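Local structure of PHOX (Pseudomonas fluorescens, 4A9V) at residues S8-I16 / C513-R522; V390-T401 / P478-L489. The protein hydrolyses phosphate monoesters as a beta-propeller alkaline phosphatase, using a cofactor built of iron and calcium ions. One frame throughout, in Å; residues are numbered along the deposited sequence.

Interaction 1 of 2, residues S8-I16 / C513-R522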
loop_
_atom_site.group_PDB
_atom_site.type_symbol
_atom_site.label_atom_id
_atom_site.label_comp_id
_atom_site.label_asym_id
_atom_site.label_seq_id
_atom_site.Cartn_x
_atom_site.Cartn_y
_atom_site.Cartn_z
ATOM N N SER A 8 21.659 -14.027 15.265
ATOM C CA SER A 8 20.172 -13.910 15.315
ATOM C C SER A 8 19.515 -15.288 15.362
ATOM O O SER A 8 20.006 -16.244 14.760
ATOM C CB SER A 8 19.654 -13.127 14.107
ATOM O OG SER A 8 18.237 -13.106 14.087
ATOM N N ARG A 9 18.493 -15.408 16.203
ATOM C CA ARG A 9 17.654 -16.597 16.237
ATOM C C ARG A 9 16.797 -16.676 14.975
ATOM O O ARG A 9 16.448 -17.763 14.515
ATOM C CB ARG A 9 16.762 -16.555 17.482
ATOM C CG ARG A 9 15.748 -17.682 17.580
ATOM C CD ARG A 9 14.729 -17.408 18.677
ATOM N NE ARG A 9 14.274 -16.017 18.678
ATOM C CZ ARG A 9 13.145 -15.600 18.113
ATOM N NH1 ARG A 9 12.388 -16.454 17.437
ATOM N NH2 ARG A 9 12.815 -14.313 18.142
ATOM N N LEU A 10 16.564 -15.524 14.356
ATOM C CA LEU A 10 15.514 -15.387 13.361
ATOM C C LEU A 10 16.064 -15.452 11.951
ATOM O O LEU A 10 15.318 -15.734 11.024
ATOM C CB LEU A 10 14.761 -14.066 13.531
ATOM C CG LEU A 10 13.790 -14.010 14.701
ATOM C CD1 LEU A 10 13.259 -12.596 14.853
ATOM C CD2 LEU A 10 12.662 -15.000 14.475
ATOM N N LEU A 11 17.259 -14.912 11.751
ATOM C CA LEU A 11 17.762 -14.712 10.400
ATOM C C LEU A 11 18.611 -15.906 9.961
ATOM O O LEU A 11 19.720 -16.102 10.459
ATOM C CB LEU A 11 18.554 -13.407 10.314
ATOM C CG LEU A 11 17.764 -12.146 10.695
ATOM C CD1 LEU A 11 18.656 -10.919 10.622
ATOM C CD2 LEU A 11 16.528 -11.965 9.825
ATOM N N GLY A 12 18.037 -16.753 9.110
ATOM C CA GLY A 12 18.615 -18.063 8.833
ATOM C C GLY A 12 19.424 -18.144 7.549
ATOM O O GLY A 12 19.950 -19.207 7.221
ATOM N N PHE A 13 19.545 -17.026 6.837
ATOM C CA PHE A 13 20.242 -16.976 5.552
ATOM C C PHE A 13 21.326 -15.895 5.595
ATOM O O PHE A 13 21.264 -14.977 6.407
ATOM C CB PHE A 13 19.250 -16.679 4.426
ATOM C CG PHE A 13 18.587 -15.331 4.542
ATOM C CD1 PHE A 13 17.493 -15.137 5.380
ATOM C CD2 PHE A 13 19.157 -14.223 3.946
ATOM C CE1 PHE A 13 16.982 -13.868 5.597
ATOM C CE2 PHE A 13 18.654 -12.954 4.168
ATOM C CZ PHE A 13 17.577 -12.775 5.012
ATOM N N ASP A 14 22.316 -16.022 4.715
ATOM C CA ASP A 14 23.373 -15.025 4.580
ATOM C C ASP A 14 22.916 -13.882 3.689
ATOM O O ASP A 14 22.351 -14.103 2.619
ATOM C CB ASP A 14 24.627 -15.654 3.970
ATOM C CG ASP A 14 25.343 -16.574 4.930
ATOM O OD1 ASP A 14 24.938 -16.630 6.108
ATOM O OD2 ASP A 14 26.434 -17.062 4.566
ATOM N N SER A 15 23.189 -12.657 4.119
ATOM C CA SER A 15 22.836 -11.476 3.355
ATOM C C SER A 15 23.435 -11.540 1.949
ATOM O O SER A 15 24.627 -11.811 1.788
ATOM C CB SER A 15 23.354 -10.245 4.094
ATOM O OG SER A 15 22.860 -9.063 3.498
ATOM N N ILE A 16 22.601 -11.331 0.933
ATOM C CA ILE A 16 23.028 -11.454 -0.457
ATOM C C ILE A 16 23.558 -10.116 -0.964
ATOM O O ILE A 16 23.218 -9.061 -0.425
ATOM C CB ILE A 16 21.896 -11.966 -1.378
ATOM C CG1 ILE A 16 20.793 -10.922 -1.585
ATOM C CG2 ILE A 16 21.308 -13.253 -0.817
ATOM C CD1 ILE A 16 19.856 -11.284 -2.720
ATOM N N CYS A 513 15.374 -8.670 5.419
ATOM C CA CYS A 513 14.765 -9.278 6.581
ATOM C C CYS A 513 15.480 -8.782 7.824
ATOM O O CYS A 513 16.705 -8.702 7.852
ATOM C CB CYS A 513 14.872 -10.800 6.486
ATOM S SG CYS A 513 13.811 -11.692 7.645
ATOM N N ALA A 514 14.705 -8.470 8.856
ATOM C CA ALA A 514 15.231 -7.859 10.067
ATOM C C ALA A 514 14.783 -8.615 11.312
ATOM O O ALA A 514 13.671 -9.161 11.368
ATOM C CB ALA A 514 14.797 -6.406 10.157
ATOM N N ASP A 515 15.632 -8.558 12.332
ATOM C CA ASP A 515 15.339 -9.058 13.670
ATOM C C ASP A 515 14.933 -7.879 14.556
ATOM O O ASP A 515 15.750 -7.002 14.830
ATOM C CB ASP A 515 16.601 -9.730 14.225
ATOM C CG ASP A 515 16.383 -10.386 15.566
ATOM O OD1 ASP A 515 15.653 -9.820 16.397
ATOM O OD2 ASP A 515 16.963 -11.466 15.797
ATOM N N PRO A 516 13.653 -7.812 14.946
ATOM C CA PRO A 516 13.190 -6.662 15.715
ATOM C C PRO A 516 13.954 -6.421 17.014
ATOM O O PRO A 516 14.123 -5.270 17.431
ATOM C CB PRO A 516 11.727 -7.011 15.999
ATOM C CG PRO A 516 11.322 -7.831 14.827
ATOM C CD PRO A 516 12.533 -8.673 14.523
ATOM N N ALA A 517 14.398 -7.490 17.662
ATOM C CA ALA A 517 15.054 -7.379 18.964
ATOM C C ALA A 517 16.480 -6.855 18.830
ATOM O O ALA A 517 16.970 -6.122 19.693
ATOM C CB ALA A 517 15.050 -8.722 19.678
ATOM N N THR A 518 17.185 -7.294 17.799
ATOM C CA THR A 518 18.602 -6.994 17.716
ATOM C C THR A 518 18.886 -5.848 16.762
ATOM O O THR A 518 19.958 -5.252 16.828
ATOM C CB THR A 518 19.429 -8.201 17.261
ATOM O OG1 THR A 518 19.145 -8.459 15.885
ATOM C CG2 THR A 518 19.124 -9.435 18.103
ATOM N N GLY A 519 17.949 -5.562 15.863
ATOM C CA GLY A 519 18.138 -4.546 14.849
ATOM C C GLY A 519 18.854 -5.019 13.599
ATOM O O GLY A 519 18.980 -4.254 12.650
ATOM N N GLU A 520 19.329 -6.265 13.592
ATOM C CA GLU A 520 20.095 -6.758 12.456
ATOM C C GLU A 520 19.221 -6.838 11.205
ATOM O O GLU A 520 18.086 -7.324 11.261
ATOM C CB GLU A 520 20.702 -8.130 12.762
ATOM C CG GLU A 520 21.624 -8.621 11.659
ATOM C CD GLU A 520 22.290 -9.953 11.949
ATOM O OE1 GLU A 520 22.008 -10.574 12.999
ATOM O OE2 GLU A 520 23.043 -10.417 11.066
ATOM N N ILE A 521 19.792 -6.448 10.067
ATOM C CA ILE A 521 19.120 -6.479 8.770
ATOM C C ILE A 521 20.004 -7.202 7.756
ATOM O O ILE A 521 21.198 -6.900 7.650
ATOM C CB ILE A 521 18.832 -5.047 8.266
ATOM C CG1 ILE A 521 17.908 -4.321 9.249
ATOM C CG2 ILE A 521 18.212 -5.087 6.881
ATOM C CD1 ILE A 521 17.841 -2.819 9.052
ATOM N N ARG A 522 19.424 -8.157 7.032
ATOM C CA ARG A 522 20.113 -8.867 5.953
ATOM C C ARG A 522 19.326 -8.751 4.653
ATOM O O ARG A 522 18.102 -8.879 4.643
ATOM C CB ARG A 522 20.299 -10.344 6.315
ATOM C CG ARG A 522 21.168 -10.564 7.537
ATOM C CD ARG A 522 21.413 -12.035 7.802
ATOM N NE ARG A 522 22.114 -12.184 9.065
ATOM C CZ ARG A 522 22.563 -13.328 9.550
ATOM N NH1 ARG A 522 22.390 -14.451 8.879
ATOM N NH2 ARG A 522 23.137 -13.343 10.740
HETATM O O HOH W 1 23.995 -12.731 13.630
HETATM O O HOH W 2 14.447 -11.760 18.111
HETATM O O HOH W 3 22.212 -17.511 9.736
#
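With chi1 of -63° Arg522 sets CG anti to its own carbonyl carbon, and from there the chain runs extended to NE, antiparallel alongside the Phe13 side chain; Ser8, at 175°, turns OG beside its carbonyl carbon and onto Asp515. The guanidinium of Arg522 is held from several sides. Its NH1 gives a nearly straight bond to Phe13 O (2.8 Å), which lies in the guanidinium plane, whereas NH1 stands 44° out of the plane of the carbonyl. NE and NH2 both grip OE2 of Glu520, two residues earlier, a side-on salt bridge in which NE stands 2.8 Å from OE2. Leu11 CB lies over one guanidinium face, and a water joins NH1 to Leu11 O. Were Arg522 cut back to an alanine, Phe13 O and the Glu520 carboxylate would probably lose their charged partner and a gap would open beside Leu11. The frame for all this is the last hairpin of a four-stranded antiparallel propeller blade: strands 510-514 and 521-526, joined by the turn after Asp515, with the N-terminal segment laid across them. Leu11 drops its two methyls onto the hairpin, CD2 at 3.5 Å from Cys513 SG and CD1 at 3.7 Å from Glu520 O. Phe13 turns its edge to Cys513, CZ lying 3.7 Å from CB, while Phe524 meets the ring edge-to-face. At the turn, Ser8 OG donates to the anti lone pair of Asp515 OD2 (2.7 Å) and accepts from Leu10 N, an ST turn, and from Leu11 N, an ST motif. Asp515 OD1 takes Ala517 N in an Asx turn, Thr518 N, and a water that links it to Arg9 NH2. The Leu10 side chain runs at about a right angle to that of Asp515, its CD1 4.0 Å from Pro516 CD.

Interaction 2 of 2, residues V390-T401 / P478-L489. With CA (calcium ion), chain R; CA (calcium ion), chain Q.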
loop_
_atom_site.group_PDB
_atom_site.type_symbol
_atom_site.label_atom_id
_atom_site.label_comp_id
_atom_site.label_asym_id
_atom_site.label_seq_id
_atom_site.Cartn_x
_atom_site.Cartn_y
_atom_site.Cartn_z
ATOM N N VAL A 390 2.883 -2.332 9.962
ATOM C CA VAL A 390 2.608 -3.702 10.387
ATOM C C VAL A 390 2.668 -3.778 11.908
ATOM O O VAL A 390 3.317 -2.962 12.564
ATOM C CB VAL A 390 3.600 -4.730 9.776
ATOM C CG1 VAL A 390 3.395 -4.845 8.273
ATOM C CG2 VAL A 390 5.041 -4.379 10.127
ATOM N N VAL A 391 2.014 -4.794 12.443
ATOM C CA VAL A 391 1.939 -5.032 13.873
ATOM C C VAL A 391 2.579 -6.398 14.151
ATOM O O VAL A 391 2.174 -7.406 13.571
ATOM C CB VAL A 391 0.463 -5.039 14.337
ATOM C CG1 VAL A 391 0.378 -5.333 15.825
ATOM C CG2 VAL A 391 -0.211 -3.710 14.013
ATOM N N SER A 392 3.567 -6.455 15.034
ATOM C CA SER A 392 4.205 -7.734 15.332
ATOM C C SER A 392 3.190 -8.710 15.906
ATOM O O SER A 392 2.542 -8.404 16.897
ATOM C CB SER A 392 5.317 -7.551 16.347
ATOM O OG SER A 392 5.730 -8.810 16.830
ATOM N N PRO A 393 3.176 -9.951 15.398
ATOM C CA PRO A 393 2.318 -10.973 15.995
ATOM C C PRO A 393 2.879 -11.509 17.310
ATOM O O PRO A 393 2.179 -12.206 18.037
ATOM C CB PRO A 393 2.287 -12.071 14.932
ATOM C CG PRO A 393 3.578 -11.915 14.203
ATOM C CD PRO A 393 3.858 -10.434 14.185
ATOM N N LYS A 394 4.138 -11.200 17.597
ATOM C CA LYS A 394 4.793 -11.680 18.809
ATOM C C LYS A 394 4.629 -10.726 19.983
ATOM O O LYS A 394 4.425 -11.180 21.102
ATOM C CB LYS A 394 6.278 -11.952 18.554
ATOM C CG LYS A 394 6.537 -13.116 17.610
ATOM C CD LYS A 394 6.041 -14.422 18.211
ATOM C CE LYS A 394 6.640 -15.632 17.518
ATOM N NZ LYS A 394 6.146 -16.898 18.121
ATOM N N ASP A 395 4.756 -9.421 19.753
ATOM C CA ASP A 395 4.710 -8.482 20.870
ATOM C C ASP A 395 3.891 -7.226 20.626
ATOM O O ASP A 395 3.814 -6.354 21.497
ATOM C CB ASP A 395 6.119 -8.127 21.365
ATOM C CG ASP A 395 6.861 -7.169 20.444
ATOM O OD1 ASP A 395 6.342 -6.775 19.382
ATOM O OD2 ASP A 395 7.984 -6.774 20.836
ATOM N N GLY A 396 3.203 -7.171 19.492
ATOM C CA GLY A 396 2.259 -6.099 19.234
ATOM C C GLY A 396 2.840 -4.744 18.885
ATOM O O GLY A 396 2.092 -3.802 18.653
ATOM N N GLN A 397 4.167 -4.661 18.785
ATOM C CA GLN A 397 4.812 -3.403 18.428
ATOM C C GLN A 397 4.579 -3.076 16.958
ATOM O O GLN A 397 4.435 -3.972 16.117
ATOM C CB GLN A 397 6.306 -3.440 18.752
ATOM C CG GLN A 397 6.598 -3.480 20.249
ATOM C CD GLN A 397 8.019 -3.073 20.593
ATOM O OE1 GLN A 397 8.352 -1.892 20.602
ATOM N NE2 GLN A 397 8.887 -4.059 20.758
ATOM N N VAL A 398 4.458 -1.787 16.675
ATOM C CA VAL A 398 3.955 -1.340 15.389
ATOM C C VAL A 398 5.113 -0.674 14.638
ATOM O O VAL A 398 5.886 0.080 15.228
ATOM C CB VAL A 398 2.800 -0.332 15.593
ATOM C CG1 VAL A 398 2.149 0.010 14.270
ATOM C CG2 VAL A 398 1.774 -0.902 16.562
ATOM N N TYR A 399 5.233 -0.972 13.343
ATOM C CA TYR A 399 6.338 -0.499 12.510
ATOM C C TYR A 399 5.760 0.199 11.292
ATOM O O TYR A 399 4.785 -0.279 10.706
ATOM C CB TYR A 399 7.199 -1.679 12.044
ATOM C CG TYR A 399 7.867 -2.440 13.164
ATOM C CD1 TYR A 399 7.132 -3.257 14.016
ATOM C CD2 TYR A 399 9.237 -2.368 13.357
ATOM C CE1 TYR A 399 7.729 -3.901 15.083
ATOM C CE2 TYR A 399 9.848 -3.036 14.394
ATOM C CZ TYR A 399 9.097 -3.800 15.260
ATOM O OH TYR A 399 9.721 -4.402 16.323
ATOM N N CYS A 400 6.353 1.329 10.913
ATOM C CA CYS A 400 5.866 2.144 9.811
ATOM C C CYS A 400 7.067 2.641 9.017
ATOM O O CYS A 400 7.980 3.252 9.579
ATOM C CB CYS A 400 5.106 3.352 10.372
ATOM S SG CYS A 400 4.399 4.460 9.132
ATOM N N THR A 401 7.055 2.427 7.707
ATOM C CA THR A 401 8.086 3.027 6.879
ATOM C C THR A 401 7.789 4.507 6.650
ATOM O O THR A 401 6.631 4.919 6.503
ATOM C CB THR A 401 8.229 2.297 5.537
ATOM O OG1 THR A 401 6.953 2.234 4.903
ATOM C CG2 THR A 401 8.785 0.900 5.733
ATOM N N PRO A 478 12.636 2.312 2.060
ATOM C CA PRO A 478 11.760 1.227 2.490
ATOM C C PRO A 478 10.297 1.655 2.363
ATOM O O PRO A 478 9.963 2.824 2.558
ATOM C CB PRO A 478 12.155 1.024 3.954
ATOM C CG PRO A 478 12.604 2.382 4.395
ATOM C CD PRO A 478 13.301 2.974 3.197
ATOM N N ASP A 479 9.437 0.706 2.020
ATOM C CA ASP A 479 8.075 1.018 1.612
ATOM C C ASP A 479 7.165 -0.074 2.179
ATOM O O ASP A 479 6.612 0.089 3.276
ATOM C CB ASP A 479 8.031 1.154 0.070
ATOM C CG ASP A 479 6.650 1.463 -0.494
ATOM O OD1 ASP A 479 5.626 1.083 0.110
ATOM O OD2 ASP A 479 6.603 1.970 -1.641
ATOM N N GLY A 480 7.157 -1.247 1.557
ATOM C CA GLY A 480 6.392 -2.355 2.091
ATOM C C GLY A 480 7.029 -2.980 3.319
ATOM O O GLY A 480 8.251 -2.974 3.489
ATOM N N LEU A 481 6.181 -3.599 4.137
ATOM C CA LEU A 481 6.605 -4.357 5.313
ATOM C C LEU A 481 5.701 -5.570 5.460
ATOM O O LEU A 481 4.512 -5.503 5.131
ATOM C CB LEU A 481 6.479 -3.515 6.582
ATOM C CG LEU A 481 7.372 -2.290 6.751
ATOM C CD1 LEU A 481 6.978 -1.567 8.028
ATOM C CD2 LEU A 481 8.840 -2.673 6.772
ATOM N N GLY A 482 6.223 -6.632 6.060
ATOM C CA GLY A 482 5.385 -7.748 6.469
ATOM C C GLY A 482 6.051 -8.508 7.586
ATOM O O GLY A 482 7.250 -8.723 7.550
ATOM N N PHE A 483 5.267 -8.986 8.543
ATOM C CA PHE A 483 5.745 -9.964 9.513
ATOM C C PHE A 483 5.363 -11.361 9.060
ATOM O O PHE A 483 4.271 -11.570 8.519
ATOM C CB PHE A 483 5.143 -9.705 10.898
ATOM C CG PHE A 483 5.959 -8.774 11.747
ATOM C CD1 PHE A 483 7.133 -9.213 12.332
ATOM C CD2 PHE A 483 5.537 -7.473 11.990
ATOM C CE1 PHE A 483 7.883 -8.375 13.118
ATOM C CE2 PHE A 483 6.297 -6.624 12.772
ATOM C CZ PHE A 483 7.456 -7.086 13.358
ATOM N N ASP A 484 6.207 -12.334 9.375
ATOM C CA ASP A 484 5.783 -13.718 9.363
ATOM C C ASP A 484 5.505 -14.198 10.781
ATOM O O ASP A 484 5.677 -13.461 11.757
ATOM C CB ASP A 484 6.798 -14.612 8.632
ATOM C CG ASP A 484 8.173 -14.605 9.265
ATOM O OD1 ASP A 484 8.276 -14.419 10.492
ATOM O OD2 ASP A 484 9.140 -14.899 8.524
ATOM N N LYS A 485 4.996 -15.418 10.899
ATOM C CA LYS A 485 4.530 -15.924 12.186
ATOM C C LYS A 485 5.669 -16.037 13.191
ATOM O O LYS A 485 5.458 -15.895 14.392
ATOM C CB LYS A 485 3.852 -17.286 12.011
ATOM C CG LYS A 485 2.505 -17.210 11.314
ATOM C CD LYS A 485 1.909 -18.592 11.128
ATOM C CE LYS A 485 0.576 -18.536 10.404
ATOM N NZ LYS A 485 -0.005 -19.889 10.197
ATOM N N ALA A 486 6.881 -16.276 12.702
ATOM C CA ALA A 486 8.046 -16.389 13.570
ATOM C C ALA A 486 8.479 -15.046 14.142
ATOM O O ALA A 486 9.250 -15.010 15.094
ATOM C CB ALA A 486 9.198 -17.027 12.814
ATOM N N GLY A 487 8.054 -13.952 13.516
ATOM C CA GLY A 487 8.434 -12.621 13.971
ATOM C C GLY A 487 9.582 -11.983 13.209
ATOM O O GLY A 487 10.133 -10.980 13.657
ATOM N N ARG A 488 9.944 -12.543 12.056
ATOM C CA ARG A 488 10.823 -11.832 11.138
ATOM C C ARG A 488 10.069 -10.657 10.521
ATOM O O ARG A 488 8.928 -10.803 10.105
ATOM C CB ARG A 488 11.310 -12.757 10.022
ATOM C CG ARG A 488 12.429 -13.709 10.423
ATOM C CD ARG A 488 12.728 -14.740 9.339
ATOM N NE ARG A 488 11.736 -15.812 9.318
ATOM C CZ ARG A 488 11.817 -16.925 10.040
ATOM N NH1 ARG A 488 12.851 -17.138 10.838
ATOM N NH2 ARG A 488 10.838 -17.818 9.971
ATOM N N LEU A 489 10.749 -9.523 10.413
ATOM C CA LEU A 489 10.236 -8.346 9.733
ATOM C C LEU A 489 10.841 -8.244 8.345
ATOM O O LEU A 489 12.044 -8.027 8.193
ATOM C CB LEU A 489 10.567 -7.083 10.536
ATOM C CG LEU A 489 10.104 -5.773 9.893
ATOM C CD1 LEU A 489 8.590 -5.713 9.766
ATOM C CD2 LEU A 489 10.621 -4.590 10.703
HETATM CA CA CA R . 6.862 4.149 -2.295
HETATM CA CA CA Q . 4.141 1.739 -1.808
HETATM O O HOH W 4 2.630 1.483 -4.192
HETATM O O HOH W 5 2.478 -0.144 -1.732
HETATM O O HOH W 6 5.234 -0.262 -2.809
HETATM O O HOH W 7 5.298 2.851 -3.889
HETATM O O HOH W 8 5.593 5.486 -3.824
#
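Phe483 points its ring edge at the face of Tyr399, an offset edge-to-face pair with centroids 5.4 Å apart and planes at 72°. Two other groups sandwich the Phe483 ring: Ser392 CA over one face, a CH-pi contact 3.8 Å from the centroid, and Leu489 CD1 over the opposite one. Val390 CG2 comes in obliquely at 3.6 Å from Phe483 CD2, and Pro393 CD lies against the ring's root at CB. The Tyr399 ring also takes Leu489 CD2, and its hydroxyl bonds to Arg431. What meets here are two neighbouring sheets of the propeller, with strands 386-391 and 398-402 from one and the edge strand 478-483 from the other, their side chains interleaved. Toward the metal end Thr401 and Leu481 approach tip to tip, CG2 at 3.6 Å from CG. Thr401 OG1, at chi1 54° between its backbone N and carbonyl carbon, reaches Asp479 O (2.7 Å) in the carbonyl plane, on a lone pair, a second-shell bond that is likely to steady the backbone of this calcium ligand. Asp479 and Gly480 form a classic beta bulge opposite Leu492. The bond from CA to CB of Asp479 leads away from 390-401, and its carboxylate binds the calcium ions: OD2 bridges two of them, at 2.3 and 2.5 Å, while OD1 binds one. Glu387 also binds both ions, Glu273 one of them and Asp494 the other.

Overall arrangement
Interactions 1 and 2 sit on the same side of the chain's centre, their own centres about 13 Å apart, and both use the four-stranded antiparallel sheet of strands 478-483, 489-493, 510-514 and 521-526. Interaction 2 joins its first strand to the preceding sheet and ends at the calcium ions; interaction 1 covers its last hairpin with the N-terminal segment, well away from the metal sites. In the sequence, 390-401 and 478-489 both fall between 8-16 and 513-522. The two meet directly: Leu489 O probably accepts from Ala514 N, Arg488 NH1 probably bonds to Leu10 O, and Pro516 packs on Tyr399. One blade thus connects the cofactor site with the start of the ordered chain.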